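Local coordinates for protein adenylate isopentenyltransferase (Humulus lupulus, PDB 3A8T) that catalyses the transfer of the isopentenyl group from dimethylallyl diphosphate to ATP, ADP or AMP, a step of cytokinin biosynthesis in hop, at residues M74-G79 with G108-A113; V180-K185 with D300-F305; T188-K193 with A307-D312. All coordinates share one frame; numbering follows the deposited sequence.

Contact 1. Residues M74-G79 with G108-A113. With ATP (adenosine-5'-triphosphate), chain B.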
loop_
_atom_site.group_PDB
_atom_site.type_symbol
_atom_site.label_atom_id
_atom_site.label_comp_id
_atom_site.label_asym_id
_atom_site.label_seq_id
_atom_site.Cartn_x
_atom_site.Cartn_y
_atom_site.Cartn_z
ATOM N N MET A 74 5.299 -0.579 -4.451
ATOM C CA MET A 74 4.653 -0.881 -5.723
ATOM C C MET A 74 4.002 0.413 -6.246
ATOM O O MET A 74 3.988 0.686 -7.451
ATOM C CB MET A 74 3.591 -1.988 -5.560
ATOM C CG MET A 74 4.169 -3.408 -5.405
ATOM S SD MET A 74 5.245 -3.834 -6.866
ATOM C CE MET A 74 6.816 -3.752 -6.110
ATOM N N GLN A 75 3.484 1.222 -5.323
ATOM C CA GLN A 75 2.802 2.454 -5.649
ATOM C C GLN A 75 3.674 3.557 -6.202
ATOM O O GLN A 75 3.149 4.600 -6.598
ATOM C CB GLN A 75 2.043 2.970 -4.420
ATOM C CG GLN A 75 0.857 2.101 -4.074
ATOM C CD GLN A 75 -0.077 2.708 -3.081
ATOM O OE1 GLN A 75 0.079 3.841 -2.669
ATOM N NE2 GLN A 75 -1.065 1.961 -2.696
ATOM N N VAL A 76 4.987 3.329 -6.232
ATOM C CA VAL A 76 5.882 4.352 -6.713
ATOM C C VAL A 76 5.846 4.342 -8.226
ATOM O O VAL A 76 6.182 5.325 -8.837
ATOM C CB VAL A 76 7.405 4.162 -6.238
ATOM C CG1 VAL A 76 7.509 4.296 -4.750
ATOM C CG2 VAL A 76 7.988 2.773 -6.664
ATOM N N TYR A 77 5.411 3.242 -8.824
ATOM C CA TYR A 77 5.409 3.117 -10.266
ATOM C C TYR A 77 4.150 3.623 -10.879
ATOM O O TYR A 77 3.106 3.475 -10.283
ATOM C CB TYR A 77 5.558 1.661 -10.668
ATOM C CG TYR A 77 6.800 0.992 -10.120
ATOM C CD1 TYR A 77 8.063 1.331 -10.586
ATOM C CD2 TYR A 77 6.709 0.051 -9.102
ATOM C CE1 TYR A 77 9.199 0.749 -10.044
ATOM C CE2 TYR A 77 7.837 -0.539 -8.556
ATOM C CZ TYR A 77 9.071 -0.187 -9.026
ATOM O OH TYR A 77 10.183 -0.742 -8.487
ATOM N N LYS A 78 4.247 4.230 -12.068
ATOM C CA LYS A 78 3.070 4.703 -12.798
ATOM C C LYS A 78 2.457 3.402 -13.303
ATOM O O LYS A 78 3.171 2.508 -13.766
ATOM C CB LYS A 78 3.472 5.551 -14.009
ATOM C CG LYS A 78 4.647 6.501 -13.770
ATOM C CD LYS A 78 5.202 7.031 -15.075
ATOM C CE LYS A 78 5.554 5.851 -16.015
ATOM N NZ LYS A 78 5.512 6.105 -17.524
ATOM N N GLY A 79 1.153 3.251 -13.230
ATOM C CA GLY A 79 0.597 2.006 -13.732
ATOM C C GLY A 79 -0.164 1.206 -12.690
ATOM O O GLY A 79 0.059 1.386 -11.465
ATOM N N GLY A 108 13.131 -0.387 -14.630
ATOM C CA GLY A 108 13.557 -1.326 -13.598
ATOM C C GLY A 108 13.074 -1.035 -12.175
ATOM O O GLY A 108 12.216 -0.198 -11.919
ATOM N N GLU A 109 13.661 -1.720 -11.219
ATOM C CA GLU A 109 13.235 -1.526 -9.866
ATOM C C GLU A 109 13.760 -0.229 -9.225
ATOM O O GLU A 109 14.869 0.209 -9.483
ATOM C CB GLU A 109 13.646 -2.749 -9.045
ATOM C CG GLU A 109 12.738 -2.984 -7.856
ATOM C CD GLU A 109 12.809 -4.412 -7.291
ATOM O OE1 GLU A 109 12.356 -5.381 -7.961
ATOM O OE2 GLU A 109 13.331 -4.547 -6.150
ATOM N N LEU A 110 12.918 0.395 -8.415
ATOM C CA LEU A 110 13.321 1.581 -7.681
ATOM C C LEU A 110 13.888 0.958 -6.449
ATOM O O LEU A 110 13.136 0.497 -5.616
ATOM C CB LEU A 110 12.136 2.435 -7.229
ATOM C CG LEU A 110 12.699 3.674 -6.502
ATOM C CD1 LEU A 110 13.348 4.562 -7.572
ATOM C CD2 LEU A 110 11.646 4.459 -5.717
ATOM N N THR A 111 15.203 0.926 -6.327
ATOM C CA THR A 111 15.803 0.318 -5.150
ATOM C C THR A 111 15.569 1.152 -3.907
ATOM O O THR A 111 15.232 2.310 -3.988
ATOM C CB THR A 111 17.299 0.211 -5.288
ATOM O OG1 THR A 111 17.857 1.548 -5.193
ATOM C CG2 THR A 111 17.686 -0.498 -6.637
ATOM N N PRO A 112 15.754 0.549 -2.731
ATOM C CA PRO A 112 15.581 1.213 -1.436
ATOM C C PRO A 112 16.554 2.384 -1.295
ATOM O O PRO A 112 16.282 3.372 -0.591
ATOM C CB PRO A 112 15.868 0.103 -0.454
ATOM C CG PRO A 112 15.427 -1.106 -1.230
ATOM C CD PRO A 112 15.981 -0.887 -2.551
ATOM N N ALA A 113 17.687 2.271 -1.979
ATOM C CA ALA A 113 18.674 3.351 -1.959
ATOM C C ALA A 113 18.186 4.501 -2.855
ATOM O O ALA A 113 18.385 5.652 -2.530
ATOM C CB ALA A 113 20.003 2.835 -2.427
HETATM P PG ATP B . 10.100 -7.328 0.964
HETATM O O1G ATP B . 11.402 -6.589 0.965
HETATM O O2G ATP B . 9.847 -7.871 -0.553
HETATM O O3G ATP B . 10.170 -8.600 1.955
HETATM P PB ATP B . 9.137 -4.847 1.676
HETATM O O1B ATP B . 9.450 -4.520 3.033
HETATM O O2B ATP B . 10.347 -4.449 0.787
HETATM O O3B ATP B . 8.824 -6.404 1.506
HETATM P PA ATP B . 6.378 -4.609 1.141
HETATM O O1A ATP B . 6.042 -5.494 2.246
HETATM O O2A ATP B . 5.312 -3.386 1.187
HETATM O O3A ATP B . 7.878 -3.925 1.223
HETATM O "O5'" ATP B . 6.121 -5.295 -0.311
HETATM C "C5'" ATP B . 6.539 -6.630 -0.385
HETATM C "C4'" ATP B . 5.769 -7.262 -1.529
HETATM O "O4'" ATP B . 4.367 -7.159 -1.252
HETATM C "C3'" ATP B . 5.946 -6.558 -2.896
HETATM O "O3'" ATP B . 7.085 -7.066 -3.586
HETATM C "C2'" ATP B . 4.613 -6.867 -3.598
HETATM O "O2'" ATP B . 4.675 -8.101 -4.226
HETATM C "C1'" ATP B . 3.591 -6.893 -2.486
HETATM N N9 ATP B . 2.883 -5.586 -2.393
HETATM C C8 ATP B . 3.189 -4.533 -1.531
HETATM N N7 ATP B . 2.428 -3.489 -1.786
HETATM C C5 ATP B . 1.585 -3.790 -2.814
HETATM C C6 ATP B . 0.544 -3.099 -3.554
HETATM N N6 ATP B . 0.190 -1.800 -3.288
HETATM N N1 ATP B . -0.084 -3.773 -4.540
HETATM C C2 ATP B . 0.228 -5.028 -4.833
HETATM N N3 ATP B . 1.179 -5.706 -4.187
HETATM C C4 ATP B . 1.872 -5.157 -3.202
#

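Contact 2. Residues V180-K185 with D300-F305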
loop_
_atom_site.group_PDB
_atom_site.type_symbol
_atom_site.label_atom_id
_atom_site.label_comp_id
_atom_site.label_asym_id
_atom_site.label_seq_id
_atom_site.Cartn_x
_atom_site.Cartn_y
_atom_site.Cartn_z
ATOM N N VAL A 180 -1.456 2.095 12.432
ATOM C CA VAL A 180 -2.870 1.745 12.367
ATOM C C VAL A 180 -2.968 0.233 12.381
ATOM O O VAL A 180 -2.510 -0.435 11.478
ATOM C CB VAL A 180 -3.591 2.337 11.087
ATOM C CG1 VAL A 180 -5.068 2.046 11.137
ATOM C CG2 VAL A 180 -3.403 3.839 11.045
ATOM N N ASP A 181 -3.549 -0.300 13.437
ATOM C CA ASP A 181 -3.645 -1.726 13.586
ATOM C C ASP A 181 -5.097 -2.223 13.455
ATOM O O ASP A 181 -6.066 -1.541 13.803
ATOM C CB ASP A 181 -2.999 -2.070 14.941
ATOM C CG ASP A 181 -2.931 -3.578 15.233
ATOM O OD1 ASP A 181 -2.421 -4.384 14.395
ATOM O OD2 ASP A 181 -3.371 -3.946 16.340
ATOM N N VAL A 182 -5.223 -3.430 12.922
ATOM C CA VAL A 182 -6.503 -4.066 12.725
ATOM C C VAL A 182 -6.350 -5.530 13.147
ATOM O O VAL A 182 -5.324 -6.146 12.875
ATOM C CB VAL A 182 -6.874 -3.995 11.241
ATOM C CG1 VAL A 182 -8.179 -4.702 10.970
ATOM C CG2 VAL A 182 -6.981 -2.535 10.840
ATOM N N SER A 183 -7.315 -6.109 13.838
ATOM C CA SER A 183 -7.138 -7.501 14.165
ATOM C C SER A 183 -6.964 -8.317 12.873
ATOM O O SER A 183 -7.626 -8.053 11.887
ATOM C CB SER A 183 -8.335 -7.979 14.937
ATOM O OG SER A 183 -8.198 -7.503 16.265
ATOM N N VAL A 184 -6.066 -9.300 12.874
ATOM C CA VAL A 184 -5.833 -10.087 11.670
ATOM C C VAL A 184 -7.094 -10.569 10.981
ATOM O O VAL A 184 -7.289 -10.310 9.795
ATOM C CB VAL A 184 -4.885 -11.306 11.930
ATOM C CG1 VAL A 184 -3.435 -10.819 11.951
ATOM C CG2 VAL A 184 -5.226 -12.008 13.241
ATOM N N LYS A 185 -7.962 -11.241 11.724
ATOM C CA LYS A 185 -9.199 -11.731 11.125
ATOM C C LYS A 185 -10.008 -10.646 10.422
ATOM O O LYS A 185 -10.460 -10.835 9.322
ATOM C CB LYS A 185 -10.088 -12.424 12.159
ATOM C CG LYS A 185 -11.152 -13.270 11.498
ATOM C CD LYS A 185 -10.524 -14.067 10.323
ATOM C CE LYS A 185 -11.480 -15.061 9.659
ATOM N NZ LYS A 185 -12.789 -14.480 9.245
ATOM N N ASP A 300 -6.244 1.620 16.930
ATOM C CA ASP A 300 -6.965 0.420 16.629
ATOM C C ASP A 300 -8.151 0.705 15.742
ATOM O O ASP A 300 -9.213 1.140 16.205
ATOM C CB ASP A 300 -7.439 -0.270 17.897
ATOM C CG ASP A 300 -7.957 -1.689 17.618
ATOM O OD1 ASP A 300 -8.396 -1.986 16.467
ATOM O OD2 ASP A 300 -7.915 -2.516 18.541
ATOM N N ALA A 301 -7.966 0.410 14.464
ATOM C CA ALA A 301 -8.973 0.589 13.445
ATOM C C ALA A 301 -9.919 -0.625 13.308
ATOM O O ALA A 301 -10.738 -0.665 12.397
ATOM C CB ALA A 301 -8.273 0.835 12.105
ATOM N N THR A 302 -9.807 -1.620 14.179
ATOM C CA THR A 302 -10.642 -2.815 14.031
ATOM C C THR A 302 -12.155 -2.656 13.901
ATOM O O THR A 302 -12.733 -3.204 13.012
ATOM C CB THR A 302 -10.347 -3.825 15.132
ATOM O OG1 THR A 302 -8.946 -4.154 15.095
ATOM C CG2 THR A 302 -11.213 -5.088 14.928
ATOM N N GLU A 303 -12.797 -1.884 14.749
ATOM C CA GLU A 303 -14.208 -1.757 14.641
ATOM C C GLU A 303 -14.605 -0.920 13.461
ATOM O O GLU A 303 -15.763 -0.983 13.006
ATOM C CB GLU A 303 -14.782 -1.123 15.895
ATOM C CG GLU A 303 -14.527 -1.944 17.158
ATOM C CD GLU A 303 -15.100 -3.346 17.090
ATOM O OE1 GLU A 303 -16.261 -3.493 16.632
ATOM O OE2 GLU A 303 -14.385 -4.291 17.509
ATOM N N SER A 304 -13.678 -0.100 12.993
ATOM C CA SER A 304 -13.937 0.757 11.856
ATOM C C SER A 304 -14.050 -0.124 10.644
ATOM O O SER A 304 -14.908 0.077 9.799
ATOM C CB SER A 304 -12.786 1.772 11.629
ATOM O OG SER A 304 -12.694 2.770 12.631
ATOM N N PHE A 305 -13.153 -1.100 10.571
ATOM C CA PHE A 305 -13.109 -2.041 9.476
ATOM C C PHE A 305 -14.270 -3.021 9.492
ATOM O O PHE A 305 -14.865 -3.306 8.428
ATOM C CB PHE A 305 -11.746 -2.756 9.487
ATOM C CG PHE A 305 -10.639 -1.893 8.953
ATOM C CD1 PHE A 305 -10.158 -2.071 7.676
ATOM C CD2 PHE A 305 -10.188 -0.799 9.675
ATOM C CE1 PHE A 305 -9.248 -1.163 7.119
ATOM C CE2 PHE A 305 -9.282 0.111 9.117
ATOM C CZ PHE A 305 -8.818 -0.075 7.839
#

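Contact 3. Residues T188-K193 with A307-D312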
loop_
_atom_site.group_PDB
_atom_site.type_symbol
_atom_site.label_atom_id
_atom_site.label_comp_id
_atom_site.label_asym_id
_atom_site.label_seq_id
_atom_site.Cartn_x
_atom_site.Cartn_y
_atom_site.Cartn_z
ATOM N N THR A 188 -7.933 -9.564 7.358
ATOM C CA THR A 188 -8.031 -10.666 6.417
ATOM C C THR A 188 -9.340 -10.569 5.620
ATOM O O THR A 188 -9.345 -10.529 4.388
ATOM C CB THR A 188 -7.965 -11.969 7.251
ATOM O OG1 THR A 188 -6.596 -12.321 7.441
ATOM C CG2 THR A 188 -8.699 -13.086 6.605
ATOM N N ASP A 189 -10.454 -10.547 6.329
ATOM C CA ASP A 189 -11.749 -10.418 5.712
ATOM C C ASP A 189 -11.906 -9.122 4.911
ATOM O O ASP A 189 -12.510 -9.109 3.833
ATOM C CB ASP A 189 -12.841 -10.492 6.786
ATOM C CG ASP A 189 -12.996 -11.904 7.348
ATOM O OD1 ASP A 189 -13.810 -12.110 8.285
ATOM O OD2 ASP A 189 -12.300 -12.829 6.835
ATOM N N TYR A 190 -11.370 -8.019 5.426
ATOM C CA TYR A 190 -11.518 -6.777 4.667
ATOM C C TYR A 190 -10.725 -6.864 3.391
ATOM O O TYR A 190 -11.201 -6.472 2.365
ATOM C CB TYR A 190 -11.098 -5.571 5.466
ATOM C CG TYR A 190 -11.106 -4.335 4.665
ATOM C CD1 TYR A 190 -12.298 -3.664 4.365
ATOM C CD2 TYR A 190 -9.908 -3.821 4.166
ATOM C CE1 TYR A 190 -12.288 -2.506 3.567
ATOM C CE2 TYR A 190 -9.891 -2.668 3.402
ATOM C CZ TYR A 190 -11.067 -2.022 3.098
ATOM O OH TYR A 190 -10.984 -0.914 2.270
ATOM N N LEU A 191 -9.534 -7.425 3.486
ATOM C CA LEU A 191 -8.633 -7.622 2.357
ATOM C C LEU A 191 -9.198 -8.512 1.239
ATOM O O LEU A 191 -8.900 -8.295 0.092
ATOM C CB LEU A 191 -7.338 -8.209 2.852
ATOM C CG LEU A 191 -6.093 -7.356 3.125
ATOM C CD1 LEU A 191 -6.301 -5.854 2.979
ATOM C CD2 LEU A 191 -5.568 -7.772 4.461
ATOM N N ALA A 192 -10.018 -9.496 1.591
ATOM C CA ALA A 192 -10.663 -10.360 0.619
ATOM C C ALA A 192 -11.747 -9.516 -0.002
ATOM O O ALA A 192 -11.947 -9.553 -1.209
ATOM C CB ALA A 192 -11.307 -11.607 1.302
ATOM N N LYS A 193 -12.491 -8.784 0.810
ATOM C CA LYS A 193 -13.520 -7.968 0.223
ATOM C C LYS A 193 -12.894 -6.951 -0.758
ATOM O O LYS A 193 -13.381 -6.756 -1.876
ATOM C CB LYS A 193 -14.275 -7.261 1.321
ATOM C CG LYS A 193 -15.137 -6.115 0.854
ATOM C CD LYS A 193 -15.501 -5.240 2.031
ATOM C CE LYS A 193 -16.590 -4.226 1.649
ATOM N NZ LYS A 193 -16.196 -3.406 0.416
ATOM N N ALA A 307 -17.197 -2.504 10.765
ATOM C CA ALA A 307 -18.312 -1.706 10.247
ATOM C C ALA A 307 -18.163 -1.417 8.737
ATOM O O ALA A 307 -19.128 -1.375 7.995
ATOM C CB ALA A 307 -18.403 -0.423 11.010
ATOM N N ALA A 308 -16.937 -1.237 8.289
ATOM C CA ALA A 308 -16.657 -0.971 6.883
ATOM C C ALA A 308 -17.028 -2.145 5.973
ATOM O O ALA A 308 -17.174 -1.971 4.774
ATOM C CB ALA A 308 -15.176 -0.655 6.728
ATOM N N MET A 309 -17.156 -3.336 6.549
ATOM C CA MET A 309 -17.459 -4.549 5.802
ATOM C C MET A 309 -18.848 -4.545 5.237
ATOM O O MET A 309 -19.114 -5.134 4.183
ATOM C CB MET A 309 -17.306 -5.770 6.693
ATOM C CG MET A 309 -15.880 -6.137 7.004
ATOM S SD MET A 309 -14.980 -6.597 5.519
ATOM C CE MET A 309 -15.384 -8.370 5.378
ATOM N N THR A 310 -19.749 -3.901 5.961
ATOM C CA THR A 310 -21.125 -3.807 5.519
ATOM C C THR A 310 -21.138 -2.896 4.282
ATOM O O THR A 310 -20.393 -1.914 4.200
ATOM C CB THR A 310 -22.026 -3.207 6.632
ATOM O OG1 THR A 310 -21.593 -3.661 7.933
ATOM C CG2 THR A 310 -23.432 -3.652 6.421
ATOM N N SER A 311 -21.950 -3.239 3.293
ATOM C CA SER A 311 -22.038 -2.395 2.105
ATOM C C SER A 311 -22.768 -1.095 2.527
ATOM O O SER A 311 -23.372 -0.382 1.721
ATOM C CB SER A 311 -22.779 -3.147 0.988
ATOM O OG SER A 311 -22.070 -4.324 0.622
ATOM N N ASP A 312 -22.702 -0.828 3.829
ATOM C CA ASP A 312 -23.276 0.358 4.453
ATOM C C ASP A 312 -22.044 1.140 4.954
ATOM O O ASP A 312 -22.116 1.920 5.917
ATOM C CB ASP A 312 -24.169 -0.049 5.638
ATOM C CG ASP A 312 -25.220 -1.121 5.262
ATOM O OD1 ASP A 312 -25.264 -1.541 4.067
ATOM O OD2 ASP A 312 -25.998 -1.536 6.171
#

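Contact 1. Residues M74-G79 with G108-A113
Y77 and V76 reach from the loop that follows strand 66-70 to G108-L110, the approach to helix 112-128, in the P-loop nucleotide-binding fold of this IPP transferase. One hydrogen bond carries the polar part of the contact. The backbone N of L110 donates to Y77 OH over 3.0 Å, nearly straight at 168°, and comes in at the edge of the ring, close to its plane. E109 CA lies beside the same hydroxyl, at 3.4 Å from Y77 OH, and G108 O approaches Y77 CE1. The phenol is aimed by its first torsion, chi1 -57°, which sets CG opposite the carbonyl carbon. Replacing Y77 by an alanine would probably leave the amide of L110 without this acceptor and open a gap beside V76.

Apolar packing adds to this. V76 CG2 sits over the centre of the Y77 ring, 3.7 Å above its plane, and also meets L110 CD2 at 4.1 Å, where the two branched side chains cross obliquely. L110 also touches F142 of helix 140-147, while E109 OE1 turns to the backbone N of G227.

M74 to Y77 form a type I beta turn, closed by Y77 N bonding to M74 O, and its first residue carries the turn to the nucleotide: M74 CG packs against the adenine, 3.6 Å from ATP C4.

Contact 2. Residues V180-K185 with D300-F305
D181 and D300, at the ends of neighbouring parallel strands, form a beta bridge with their CA atoms 5.0 Å apart. The last strand bond runs from A301 N to D181 O, 2.8 Å long, and the donor arrives nearly in line with the carbonyl (C=O...N 169°). Beyond it both chains leave the sheet for helices, S183 and A301 occupying the N-cap positions.

T302 OG1 ties the two exits together. It accepts from S183 N at 2.8 Å and donates to D300 OD1 at 2.6 Å, on the syn side of the carboxylate, and this pairing sets the direction of the threonine hydroxyl. D300 OD1 also takes T302 N, completing an Asx turn, so two donors hold it.

Apolar side chains add to these bonds. A301 CB touches V180 CG1 at 3.6 Å and also meets V182 CG2. That methyl, placed opposite the carbonyl carbon by the valine's first torsion, stands over one face of the F305 ring, offset toward its rim, in a CH-pi contact 4.0 Å from the centroid. V182 also packs on T51 of the ATP-binding loop. Neighbouring parallel strands that each lead through a short turn into a helix are characteristic of a parallel alpha/beta sheet, here that of a P-loop fold at one of its edge strands, 296-300.

Contact 3. Residues T188-K193 with A307-D312
M309 reaches across from segment 307-312 and lays its thioether along helix 184-201, between D189, Y190 and K193. The contact is packing of helix 302-309 and the residues after it on helix 184-201, at the margin of the alpha/beta fold, centred on a Met-aromatic pair. M309 SD stands at the edge of the Y190 ring, 5.4 Å from the centroid and 80° off the ring normal, so the sulfur lies close to the ring plane and covers neither face. The two side chains meet at a slant, and the same sulfur comes within 3.6 Å of Y190 CA.

K193 runs past M309 in the opposite direction. Its aliphatic chain is extended as far as CE, with CD 3.8 Å from M309 SD, and turns only at the last torsion, chi4 -54°. K193 CE then lies beside the carbonyl oxygens of A308 and M309, 3.7 Å from M309 O, while NZ forms a salt bridge with D197. Thus the lysine contributes its methylenes here and its charge to its own helix. The carboxylate of D189 is likewise engaged within helix 184-201, by K185, and it is the CB of D189 that faces the methionine.

The bends at chi2 and chi3 of M309 turn its terminal methyl toward the helix backbone. There M309 CE packs 3.6 Å from D189 CB and 3.3 Å from D189 O.

How the contacts relate
Contacts 2 and 3 are successive parts of one interface between helices 184-201 and 302-309: contact 2 joins the starts of the helices and contact 3 lies farther along. Their centres are 11 Å apart, and they meet where F305 CD1 packs 3.9 Å from Y190 CG, the two rings standing edge-to-face. Contact 1 lies across the centre of the chain, its centre 28 Å from that of contact 2 and 29 Å from that of contact 3. Of the three, contact 1 alone reaches the bound nucleotide; contact 2 lies against the ATP-binding loop, and the Y190 side chain of contact 3 remains about 12 Å from ATP.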